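Local coordinates for De Novo Protein OR329 (Artificial gene, PDB 4HXT) that is a computationally designed armadillo-repeat protein with no known natural function, probably made to test self-assembly into cyclic homo-oligomers, at residues D3-V8 and V41-V46; S35-I40 and A69-G74; E105-L110 and Q145-R150. All blocks are in the same frame, centred on the assembly; numbering follows the deposited sequence.

Contact 1. Residues D3-V8 and V41-V46; sequences DVEKLV and VDAGGV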
ATOM      1  N   ASP A   3     -19.481   6.642  30.777  1.00 43.32           N
ATOM      2  CA  ASP A   3     -20.464   7.285  29.909  1.00 37.47           C
ATOM      3  C   ASP A   3     -20.603   6.666  28.517  1.00 44.10           C
ATOM      4  O   ASP A   3     -21.718   6.501  28.015  1.00 39.44           O
ATOM      5  CB  ASP A   3     -20.144   8.777  29.794  1.00 45.02           C
ATOM      6  CG  ASP A   3     -20.537   9.556  31.045  1.00 57.37           C
ATOM      7  OD1 ASP A   3     -20.482   8.979  32.154  1.00 62.17           O
ATOM      8  OD2 ASP A   3     -20.891  10.748  30.920  1.00 58.36           O
ATOM      9  N   VAL A   4     -19.485   6.319  27.891  1.00 34.16           N
ATOM     10  CA  VAL A   4     -19.530   5.724  26.563  1.00 33.20           C
ATOM     11  C   VAL A   4     -20.163   4.343  26.624  1.00 34.69           C
ATOM     12  O   VAL A   4     -20.963   3.977  25.763  1.00 34.44           O
ATOM     13  CB  VAL A   4     -18.117   5.612  25.948  1.00 33.87           C
ATOM     14  CG1 VAL A   4     -18.171   4.830  24.649  1.00 30.40           C
ATOM     15  CG2 VAL A   4     -17.561   6.995  25.686  1.00 33.74           C
ATOM     16  N   GLU A   5     -19.811   3.576  27.651  1.00 27.93           N
ATOM     17  CA  GLU A   5     -20.355   2.239  27.802  1.00 29.12           C
ATOM     18  C   GLU A   5     -21.868   2.282  27.992  1.00 31.29           C
ATOM     19  O   GLU A   5     -22.575   1.369  27.569  1.00 31.03           O
ATOM     20  CB  GLU A   5     -19.676   1.527  28.973  1.00 34.36           C
ATOM     21  CG  GLU A   5     -18.190   1.288  28.724  1.00 47.41           C
ATOM     22  CD  GLU A   5     -17.503   0.577  29.865  1.00 51.00           C
ATOM     23  OE1 GLU A   5     -17.450   1.145  30.976  1.00 50.11           O
ATOM     24  OE2 GLU A   5     -17.015  -0.553  29.647  1.00 51.45           O
ATOM     25  N   LYS A   6     -22.362   3.344  28.621  1.00 28.71           N
ATOM     26  CA  LYS A   6     -23.795   3.497  28.829  1.00 38.50           C
ATOM     27  C   LYS A   6     -24.492   3.758  27.494  1.00 35.67           C
ATOM     28  O   LYS A   6     -25.541   3.180  27.212  1.00 31.47           O
ATOM     29  CB  LYS A   6     -24.068   4.634  29.816  1.00 40.42           C
ATOM     30  CG  LYS A   6     -23.701   4.280  31.251  1.00 46.15           C
ATOM     31  CD  LYS A   6     -24.039   5.409  32.215  1.00 46.82           C
ATOM     32  CE  LYS A   6     -23.815   4.963  33.657  1.00 49.29           C
ATOM     33  NZ  LYS A   6     -24.064   6.046  34.654  1.00 52.19           N
ATOM     34  N   LEU A   7     -23.905   4.620  26.673  1.00 28.11           N
ATOM     35  CA  LEU A   7     -24.461   4.916  25.357  1.00 30.22           C
ATOM     36  C   LEU A   7     -24.544   3.645  24.521  1.00 29.76           C
ATOM     37  O   LEU A   7     -25.556   3.378  23.878  1.00 33.53           O
ATOM     38  CB  LEU A   7     -23.575   5.932  24.636  1.00 33.49           C
ATOM     39  CG  LEU A   7     -23.997   7.402  24.599  1.00 42.61           C
ATOM     40  CD1 LEU A   7     -24.709   7.787  25.876  1.00 45.55           C
ATOM     41  CD2 LEU A   7     -22.768   8.270  24.376  1.00 36.83           C
ATOM     42  N   VAL A   8     -23.462   2.871  24.530  1.00 30.03           N
ATOM     43  CA  VAL A   8     -23.391   1.629  23.774  1.00 33.64           C
ATOM     44  C   VAL A   8     -24.463   0.649  24.232  1.00 35.23           C
ATOM     45  O   VAL A   8     -24.934  -0.182  23.451  1.00 30.66           O
ATOM     46  CB  VAL A   8     -21.999   0.969  23.922  1.00 31.10           C
ATOM     47  CG1 VAL A   8     -22.013  -0.427  23.313  1.00 27.19           C
ATOM     48  CG2 VAL A   8     -20.936   1.839  23.242  1.00 26.42           C
ATOM     49  N   VAL A  41     -14.472   2.294  20.804  1.00 24.42           N
ATOM     50  CA  VAL A  41     -13.980   0.999  20.354  1.00 23.62           C
ATOM     51  C   VAL A  41     -13.747   0.043  21.519  1.00 27.38           C
ATOM     52  O   VAL A  41     -14.153  -1.121  21.466  1.00 27.88           O
ATOM     53  CB  VAL A  41     -12.670   1.150  19.556  1.00 26.83           C
ATOM     54  CG1 VAL A  41     -12.120  -0.222  19.205  1.00 26.32           C
ATOM     55  CG2 VAL A  41     -12.925   1.958  18.282  1.00 28.78           C
ATOM     56  N   ASP A  42     -13.094   0.530  22.567  1.00 31.16           N
ATOM     57  CA  ASP A  42     -12.817  -0.305  23.730  1.00 36.92           C
ATOM     58  C   ASP A  42     -14.106  -0.703  24.437  1.00 36.18           C
ATOM     59  O   ASP A  42     -14.158  -1.728  25.116  1.00 33.98           O
ATOM     60  CB  ASP A  42     -11.893   0.425  24.710  1.00 49.87           C
ATOM     61  CG  ASP A  42     -10.539   0.751  24.107  1.00 54.03           C
ATOM     62  OD1 ASP A  42     -10.001  -0.091  23.358  1.00 52.93           O
ATOM     63  OD2 ASP A  42     -10.010   1.846  24.393  1.00 50.93           O
ATOM     64  N   ALA A  43     -15.147   0.107  24.270  1.00 32.36           N
ATOM     65  CA  ALA A  43     -16.437  -0.170  24.892  1.00 31.94           C
ATOM     66  C   ALA A  43     -17.263  -1.169  24.076  1.00 30.20           C
ATOM     67  O   ALA A  43     -18.403  -1.477  24.429  1.00 30.57           O
ATOM     68  CB  ALA A  43     -17.214   1.131  25.075  1.00 30.33           C
ATOM     69  N   GLY A  44     -16.682  -1.672  22.987  1.00 27.77           N
ATOM     70  CA  GLY A  44     -17.380  -2.628  22.142  1.00 26.43           C
ATOM     71  C   GLY A  44     -18.440  -1.998  21.252  1.00 26.15           C
ATOM     72  O   GLY A  44     -19.293  -2.698  20.699  1.00 28.66           O
ATOM     73  N   GLY A  45     -18.377  -0.678  21.098  1.00 27.14           N
ATOM     74  CA  GLY A  45     -19.350   0.038  20.291  1.00 23.58           C
ATOM     75  C   GLY A  45     -19.419  -0.318  18.816  1.00 26.07           C
ATOM     76  O   GLY A  45     -20.495  -0.302  18.232  1.00 18.07           O
ATOM     77  N   VAL A  46     -18.280  -0.631  18.206  1.00 24.77           N
ATOM     78  CA  VAL A  46     -18.248  -0.982  16.790  1.00 22.63           C
ATOM     79  C   VAL A  46     -19.113  -2.208  16.489  1.00 25.25           C
ATOM     80  O   VAL A  46     -19.955  -2.167  15.599  1.00 27.33           O
ATOM     81  CB  VAL A  46     -16.800  -1.256  16.318  1.00 24.22           C
ATOM     82  CG1 VAL A  46     -16.795  -1.784  14.888  1.00 23.19           C
ATOM     83  CG2 VAL A  46     -15.972   0.014  16.427  1.00 26.85           C
TER
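Val4 and Glu5 meet Ala43 from one turn of helix 3-10. The methyl of Ala43 points at this helix. Ala43 CB lies 3.8 Å from Val4 CG1 and 3.8 Å from Glu5 CG, so two neighbouring side chains share one methyl. Val4 puts CG1 opposite its backbone N (chi1 173°), and this branch does the touching. Glu5 contributes only its aliphatic part; its chain is extended beyond CG.

One turn on, Val8 has nearly the same torsion but uses both branches. Val8 CG1 stands 3.9 Å from Ala43 O. Val8 CG2 lies directly on the bare Gly45 CA, at 3.8 Å, so the backbone itself is the packing surface. Gly44 closes the preceding helix with positive phi in a Schellman motif and is also the N-cap of the next helix. No hydrogen bond crosses the contact; it is apolar packing of a helix on the tight turn between two helices.

The corner joins helix 34-42 to helix 45-52. Val4 also touches Ala39 and Ile40 of helix 34-42, and Leu7 of the first helix packs on helix 16-30. Beyond the corner, Val41 and Val46 meet helix 76-84.

Contact 2. Residues S35-I40 and A69-G74; sequences SAIKAI and ANIASG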
ATOM      1  N   SER A  35      -8.854   9.839  20.942  1.00 44.63           N
ATOM      2  CA  SER A  35      -9.019   9.216  22.248  1.00 46.61           C
ATOM      3  C   SER A  35     -10.492   8.909  22.481  1.00 40.20           C
ATOM      4  O   SER A  35     -10.837   7.868  23.039  1.00 45.47           O
ATOM      5  CB  SER A  35      -8.496  10.148  23.347  1.00 50.74           C
ATOM      6  OG  SER A  35      -9.118  11.419  23.272  1.00 48.43           O
ATOM      7  N   ALA A  36     -11.357   9.824  22.052  1.00 39.27           N
ATOM      8  CA  ALA A  36     -12.797   9.642  22.201  1.00 38.36           C
ATOM      9  C   ALA A  36     -13.227   8.440  21.358  1.00 34.47           C
ATOM     10  O   ALA A  36     -14.063   7.635  21.776  1.00 31.79           O
ATOM     11  CB  ALA A  36     -13.532  10.895  21.746  1.00 33.68           C
ATOM     12  N   ILE A  37     -12.642   8.323  20.170  1.00 34.24           N
ATOM     13  CA  ILE A  37     -12.956   7.218  19.277  1.00 31.59           C
ATOM     14  C   ILE A  37     -12.493   5.903  19.891  1.00 33.13           C
ATOM     15  O   ILE A  37     -13.215   4.907  19.845  1.00 31.00           O
ATOM     16  CB  ILE A  37     -12.296   7.410  17.892  1.00 31.94           C
ATOM     17  CG1 ILE A  37     -12.910   8.632  17.198  1.00 36.89           C
ATOM     18  CG2 ILE A  37     -12.479   6.165  17.048  1.00 26.62           C
ATOM     19  CD1 ILE A  37     -12.486   8.819  15.747  1.00 42.45           C
ATOM     20  N   LYS A  38     -11.299   5.902  20.478  1.00 33.96           N
ATOM     21  CA  LYS A  38     -10.776   4.692  21.101  1.00 32.47           C
ATOM     22  C   LYS A  38     -11.663   4.260  22.264  1.00 34.74           C
ATOM     23  O   LYS A  38     -11.784   3.071  22.552  1.00 32.75           O
ATOM     24  CB  LYS A  38      -9.340   4.907  21.593  1.00 44.57           C
ATOM     25  CG  LYS A  38      -8.825   3.770  22.467  1.00 50.34           C
ATOM     26  CD  LYS A  38      -7.306   3.713  22.513  1.00 60.80           C
ATOM     27  CE  LYS A  38      -6.770   2.585  21.637  1.00 62.92           C
ATOM     28  NZ  LYS A  38      -7.198   1.238  22.122  1.00 56.24           N
ATOM     29  N   ALA A  39     -12.288   5.227  22.925  1.00 38.54           N
ATOM     30  CA  ALA A  39     -13.174   4.922  24.040  1.00 38.31           C
ATOM     31  C   ALA A  39     -14.359   4.097  23.541  1.00 33.98           C
ATOM     32  O   ALA A  39     -14.751   3.105  24.159  1.00 30.86           O
ATOM     33  CB  ALA A  39     -13.664   6.206  24.678  1.00 34.15           C
ATOM     34  N   ILE A  40     -14.925   4.510  22.412  1.00 29.76           N
ATOM     35  CA  ILE A  40     -16.061   3.802  21.839  1.00 24.51           C
ATOM     36  C   ILE A  40     -15.646   2.399  21.422  1.00 24.69           C
ATOM     37  O   ILE A  40     -16.368   1.424  21.661  1.00 29.30           O
ATOM     38  CB  ILE A  40     -16.617   4.550  20.609  1.00 27.18           C
ATOM     39  CG1 ILE A  40     -17.106   5.941  21.020  1.00 27.92           C
ATOM     40  CG2 ILE A  40     -17.751   3.749  19.984  1.00 26.41           C
ATOM     41  CD1 ILE A  40     -17.594   6.795  19.857  1.00 27.27           C
ATOM     42  N   ALA A  69     -18.953   5.821  10.291  1.00 22.14           N
ATOM     43  CA  ALA A  69     -18.201   6.629   9.342  1.00 20.30           C
ATOM     44  C   ALA A  69     -17.297   7.589  10.108  1.00 24.69           C
ATOM     45  O   ALA A  69     -16.162   7.841   9.702  1.00 24.55           O
ATOM     46  CB  ALA A  69     -19.152   7.410   8.439  1.00 20.64           C
ATOM     47  N   ASN A  70     -17.805   8.126  11.215  1.00 19.29           N
ATOM     48  CA  ASN A  70     -17.025   9.048  12.032  1.00 28.30           C
ATOM     49  C   ASN A  70     -15.903   8.283  12.717  1.00 28.74           C
ATOM     50  O   ASN A  70     -14.789   8.786  12.859  1.00 27.46           O
ATOM     51  CB  ASN A  70     -17.917   9.726  13.072  1.00 28.18           C
ATOM     52  CG  ASN A  70     -18.790  10.803  12.466  1.00 28.05           C
ATOM     53  OD1 ASN A  70     -18.869  10.935  11.244  1.00 28.13           O
ATOM     54  ND2 ASN A  70     -19.454  11.578  13.315  1.00 27.80           N
ATOM     55  N   ILE A  71     -16.210   7.062  13.141  1.00 25.36           N
ATOM     56  CA  ILE A  71     -15.230   6.201  13.791  1.00 23.91           C
ATOM     57  C   ILE A  71     -14.132   5.844  12.789  1.00 24.37           C
ATOM     58  O   ILE A  71     -12.941   5.879  13.112  1.00 25.64           O
ATOM     59  CB  ILE A  71     -15.907   4.894  14.298  1.00 20.25           C
ATOM     60  CG1 ILE A  71     -16.791   5.207  15.511  1.00 28.47           C
ATOM     61  CG2 ILE A  71     -14.860   3.842  14.632  1.00 18.56           C
ATOM     62  CD1 ILE A  71     -17.650   4.038  15.975  1.00 27.09           C
ATOM     63  N   ALA A  72     -14.548   5.516  11.567  1.00 18.81           N
ATOM     64  CA  ALA A  72     -13.618   5.131  10.510  1.00 27.03           C
ATOM     65  C   ALA A  72     -12.675   6.254  10.087  1.00 30.61           C
ATOM     66  O   ALA A  72     -11.697   6.013   9.385  1.00 27.81           O
ATOM     67  CB  ALA A  72     -14.392   4.612   9.300  1.00 20.87           C
ATOM     68  N   SER A  73     -12.966   7.482  10.503  1.00 28.19           N
ATOM     69  CA  SER A  73     -12.103   8.605  10.152  1.00 31.04           C
ATOM     70  C   SER A  73     -10.997   8.743  11.197  1.00 34.50           C
ATOM     71  O   SER A  73     -10.182   9.663  11.134  1.00 33.02           O
ATOM     72  CB  SER A  73     -12.910   9.907  10.071  1.00 36.34           C
ATOM     73  OG  SER A  73     -13.353  10.323  11.350  1.00 42.67           O
ATOM     74  N   GLY A  74     -10.969   7.812  12.150  1.00 28.85           N
ATOM     75  CA  GLY A  74      -9.967   7.843  13.199  1.00 32.59           C
ATOM     76  C   GLY A  74      -8.730   7.001  12.923  1.00 36.03           C
ATOM     77  O   GLY A  74      -8.389   6.753  11.764  1.00 30.87           O
TER
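Ile37 holds CG1 opposite its carbonyl carbon (chi1 -66°) and is extended from there to CD1 (chi2 -172°). This sends the end methyl to the last turn of helix 58-71, while CG2, anti to the backbone N, faces Ile71. Ile37 CD1 rests on the backbone, 3.7 Å from Asn70 O and 3.7 Å from Gly74 CA. The other branch places Ile37 CG2 4.1 Å from Ile71 CG2. Ile71 has the same rotamer, and its other arm goes to the next turn of helix 34-42. There Ile71 CD1 lies 4.0 Å from Ile40 CG2. In both isoleucine pairs the side chains meet at a slant.

The backbone under Ile37 CD1 is a type I turn from Ile71 to Gly74, closed by Gly74 N to Ile71 O at 2.9 Å. Gly74 offers its bare CA to the methyl. Asn70 O accepts two bonds, from Ser73 N and Ser73 OG, both on the same face of its carbonyl plane. The hydroxyl bond is short, Ser73 OG to Asn70 O 2.6 Å.

Ala78 of helix 76-84 touches Ile37 and Ile71, and Leu26 touches Ile40. The Asn70 amide turns away from the contact, to Ala27 and Arg108. The contact is buried and apolar, with no hydrogen bond across it. Asn70 O, though beside a methyl, receives its two bonds from Ser73.

Contact 3. Residues E105-L110 and Q145-R150; sequences EAARAL and QKEAAR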
ATOM      1  N   GLU A 105     -24.353   7.792   4.058  1.00 21.89           N
ATOM      2  CA  GLU A 105     -23.564   7.456   5.240  1.00 22.09           C
ATOM      3  C   GLU A 105     -22.746   6.190   5.002  1.00 19.71           C
ATOM      4  O   GLU A 105     -21.588   6.105   5.411  1.00 25.71           O
ATOM      5  CB  GLU A 105     -24.468   7.255   6.456  1.00 26.70           C
ATOM      6  CG  GLU A 105     -25.141   8.524   6.964  1.00 35.81           C
ATOM      7  CD  GLU A 105     -24.167   9.674   7.180  1.00 41.56           C
ATOM      8  OE1 GLU A 105     -22.998   9.418   7.536  1.00 35.38           O
ATOM      9  OE2 GLU A 105     -24.579  10.840   7.008  1.00 52.07           O
ATOM     10  N   ALA A 106     -23.349   5.208   4.338  1.00 23.54           N
ATOM     11  CA  ALA A 106     -22.657   3.958   4.057  1.00 21.37           C
ATOM     12  C   ALA A 106     -21.460   4.227   3.156  1.00 23.06           C
ATOM     13  O   ALA A 106     -20.377   3.682   3.375  1.00 18.65           O
ATOM     14  CB  ALA A 106     -23.609   2.965   3.389  1.00 20.79           C
ATOM     15  N   ALA A 107     -21.657   5.071   2.143  1.00 21.67           N
ATOM     16  CA  ALA A 107     -20.576   5.400   1.220  1.00 23.40           C
ATOM     17  C   ALA A 107     -19.492   6.215   1.920  1.00 22.86           C
ATOM     18  O   ALA A 107     -18.299   6.008   1.685  1.00 21.60           O
ATOM     19  CB  ALA A 107     -21.122   6.169   0.010  1.00 25.68           C
ATOM     20  N   ARG A 108     -19.904   7.145   2.776  1.00 19.76           N
ATOM     21  CA  ARG A 108     -18.944   7.964   3.502  1.00 22.20           C
ATOM     22  C   ARG A 108     -18.107   7.085   4.433  1.00 26.37           C
ATOM     23  O   ARG A 108     -16.904   7.299   4.581  1.00 18.18           O
ATOM     24  CB  ARG A 108     -19.661   9.046   4.315  1.00 27.83           C
ATOM     25  CG  ARG A 108     -18.708   9.982   5.050  1.00 28.44           C
ATOM     26  CD  ARG A 108     -19.425  11.204   5.603  1.00 28.61           C
ATOM     27  NE  ARG A 108     -20.260  10.911   6.762  1.00 28.23           N
ATOM     28  CZ  ARG A 108     -19.815  10.832   8.014  1.00 31.30           C
ATOM     29  NH1 ARG A 108     -18.530  11.026   8.284  1.00 38.16           N
ATOM     30  NH2 ARG A 108     -20.661  10.564   8.998  1.00 31.78           N
ATOM     31  N   ALA A 109     -18.738   6.093   5.056  1.00 22.86           N
ATOM     32  CA  ALA A 109     -18.010   5.198   5.954  1.00 25.74           C
ATOM     33  C   ALA A 109     -16.984   4.389   5.164  1.00 18.87           C
ATOM     34  O   ALA A 109     -15.841   4.227   5.591  1.00 19.27           O
ATOM     35  CB  ALA A 109     -18.976   4.258   6.667  1.00 23.70           C
ATOM     36  N   LEU A 110     -17.403   3.879   4.009  1.00 19.83           N
ATOM     37  CA  LEU A 110     -16.514   3.091   3.172  1.00 14.56           C
ATOM     38  C   LEU A 110     -15.374   3.965   2.655  1.00 18.02           C
ATOM     39  O   LEU A 110     -14.228   3.519   2.573  1.00 18.73           O
ATOM     40  CB  LEU A 110     -17.302   2.465   2.018  1.00 20.95           C
ATOM     41  CG  LEU A 110     -18.175   1.286   2.458  1.00 20.56           C
ATOM     42  CD1 LEU A 110     -19.043   0.807   1.306  1.00 22.75           C
ATOM     43  CD2 LEU A 110     -17.278   0.159   2.948  1.00 18.49           C
ATOM     44  N   GLN A 145     -23.167  10.475  -5.164  1.00 22.49           N
ATOM     45  CA  GLN A 145     -22.138  10.493  -6.206  1.00 25.19           C
ATOM     46  C   GLN A 145     -20.795  10.921  -5.629  1.00 23.56           C
ATOM     47  O   GLN A 145     -19.766  10.312  -5.906  1.00 22.23           O
ATOM     48  CB  GLN A 145     -22.481  11.495  -7.306  1.00 23.30           C
ATOM     49  CG  GLN A 145     -23.439  11.024  -8.365  1.00 34.01           C
ATOM     50  CD  GLN A 145     -23.477  11.993  -9.532  1.00 39.14           C
ATOM     51  OE1 GLN A 145     -23.774  13.174  -9.355  1.00 46.45           O
ATOM     52  NE2 GLN A 145     -23.166  11.501 -10.728  1.00 28.74           N
ATOM     53  N   LYS A 146     -20.816  11.998  -4.848  1.00 26.43           N
ATOM     54  CA  LYS A 146     -19.605  12.539  -4.243  1.00 29.60           C
ATOM     55  C   LYS A 146     -18.907  11.531  -3.339  1.00 28.41           C
ATOM     56  O   LYS A 146     -17.700  11.310  -3.456  1.00 24.77           O
ATOM     57  CB  LYS A 146     -19.928  13.798  -3.430  1.00 37.61           C
ATOM     58  CG  LYS A 146     -18.687  14.508  -2.905  1.00 41.00           C
ATOM     59  CD  LYS A 146     -19.011  15.634  -1.929  1.00 47.54           C
ATOM     60  CE  LYS A 146     -19.385  15.108  -0.551  1.00 56.88           C
ATOM     61  NZ  LYS A 146     -19.534  16.219   0.437  1.00 58.31           N
ATOM     62  N   GLU A 147     -19.666  10.928  -2.431  1.00 22.21           N
ATOM     63  CA  GLU A 147     -19.106   9.949  -1.507  1.00 25.82           C
ATOM     64  C   GLU A 147     -18.567   8.729  -2.245  1.00 23.75           C
ATOM     65  O   GLU A 147     -17.527   8.183  -1.875  1.00 29.86           O
ATOM     66  CB  GLU A 147     -20.160   9.509  -0.489  1.00 23.50           C
ATOM     67  CG  GLU A 147     -20.619  10.613   0.458  1.00 33.48           C
ATOM     68  CD  GLU A 147     -19.480  11.225   1.264  1.00 38.75           C
ATOM     69  OE1 GLU A 147     -18.438  10.560   1.449  1.00 34.55           O
ATOM     70  OE2 GLU A 147     -19.636  12.374   1.728  1.00 48.17           O
ATOM     71  N   ALA A 148     -19.277   8.304  -3.287  1.00 20.12           N
ATOM     72  CA  ALA A 148     -18.856   7.147  -4.076  1.00 17.45           C
ATOM     73  C   ALA A 148     -17.543   7.462  -4.788  1.00 18.97           C
ATOM     74  O   ALA A 148     -16.614   6.660  -4.777  1.00 21.98           O
ATOM     75  CB  ALA A 148     -19.932   6.784  -5.094  1.00 20.23           C
ATOM     76  N   ALA A 149     -17.469   8.641  -5.404  1.00 20.83           N
ATOM     77  CA  ALA A 149     -16.260   9.053  -6.106  1.00 22.34           C
ATOM     78  C   ALA A 149     -15.094   9.190  -5.124  1.00 22.72           C
ATOM     79  O   ALA A 149     -13.968   8.795  -5.426  1.00 18.79           O
ATOM     80  CB  ALA A 149     -16.496  10.373  -6.833  1.00 21.18           C
ATOM     81  N   ARG A 150     -15.362   9.753  -3.950  1.00 18.81           N
ATOM     82  CA  ARG A 150     -14.316   9.915  -2.947  1.00 19.38           C
ATOM     83  C   ARG A 150     -13.831   8.544  -2.483  1.00 21.11           C
ATOM     84  O   ARG A 150     -12.634   8.332  -2.303  1.00 19.52           O
ATOM     85  CB  ARG A 150     -14.825  10.724  -1.745  1.00 25.04           C
ATOM     86  CG  ARG A 150     -13.756  10.943  -0.669  1.00 23.27           C
ATOM     87  CD  ARG A 150     -14.195  11.939   0.404  1.00 30.64           C
ATOM     88  NE  ARG A 150     -15.168  11.388   1.341  1.00 32.87           N
ATOM     89  CZ  ARG A 150     -14.853  10.823   2.503  1.00 38.74           C
ATOM     90  NH1 ARG A 150     -13.586  10.731   2.882  1.00 38.91           N
ATOM     91  NH2 ARG A 150     -15.809  10.349   3.292  1.00 38.11           N
TER
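The guanidinium of Arg150 meets Arg108 CG and Glu147 OE1 at its edge, close to its plane. Arg150 NH2 is 3.4 Å from Arg108 CG. Arg150 NH2 also bonds Glu147 OE1 at 3.2 Å, with an N-H...O angle of 153°, through the syn lone pair of the carboxylate. A weak second bond runs from Arg150 NE to that oxygen. The two guanidinium planes, of Arg108 and Arg150, are 21° apart, and the arginines lie side by side pointing the same way.

Arg108 has its own carboxylate one turn back. Its NE and NH2 both grip Glu105 OE1, on the syn side and somewhat out of plane. Arg108 NH2 lies 3.0 Å from Glu105 OE1. The chain bends at chi3, which turns the guanidinium back toward Glu105. Arg150 bends likewise toward Glu147. The i to i+3 pairing thus recurs in both helices, with a looser NE bond in the second.

Across the contact, Glu147 bends at chi2 and lies alongside the aliphatic part of Arg108. Glu147 OE1 is 3.3 Å from Arg108 CA and 3.5 Å from Arg108 CB. Nearer the backbone, Glu147 CB touches Ala107 CB at 3.5 Å. With alanine at this point, the local helix axes pass 8.3 Å apart at a crossing angle of 20°. The paired charges would probably ease the burial of Glu147.

Each arginine also has an asparagine partner, Asn70 for Arg108 and Asn112 for Arg150. Helix 100-113 and helix 142-155 run nearly parallel, as equivalent helices of successive armadillo repeats do. Helix 58-71 packs on Glu105 and Arg108 on one flank; helix 184-197 packs on Arg150 on the other.

How the contacts relate
Contacts 1 and 2 share helix 34-42 and have centres 11 Å apart. Gly45 N, at the corner of contact 1, probably bonds Ile40 O of contact 2 at 3.0 Å, and Val4 CG1 lies 3.7 Å from Ile40 CA. Contact 2 meets contact 3 through Asn70 OD1 and Arg108 NH2, 2.9 Å apart in a probable hydrogen bond, beside Ala69 CB, which lies 3.5 Å from Ala109 CA. Their centres are 18 Å apart. Contacts 1 and 3 do not touch; their nearest atoms are about 10 Å apart. Contact 1 lies furthest from the chain centre and contact 3 nearest, marking a path from the N-terminal end into the middle of the repeat array.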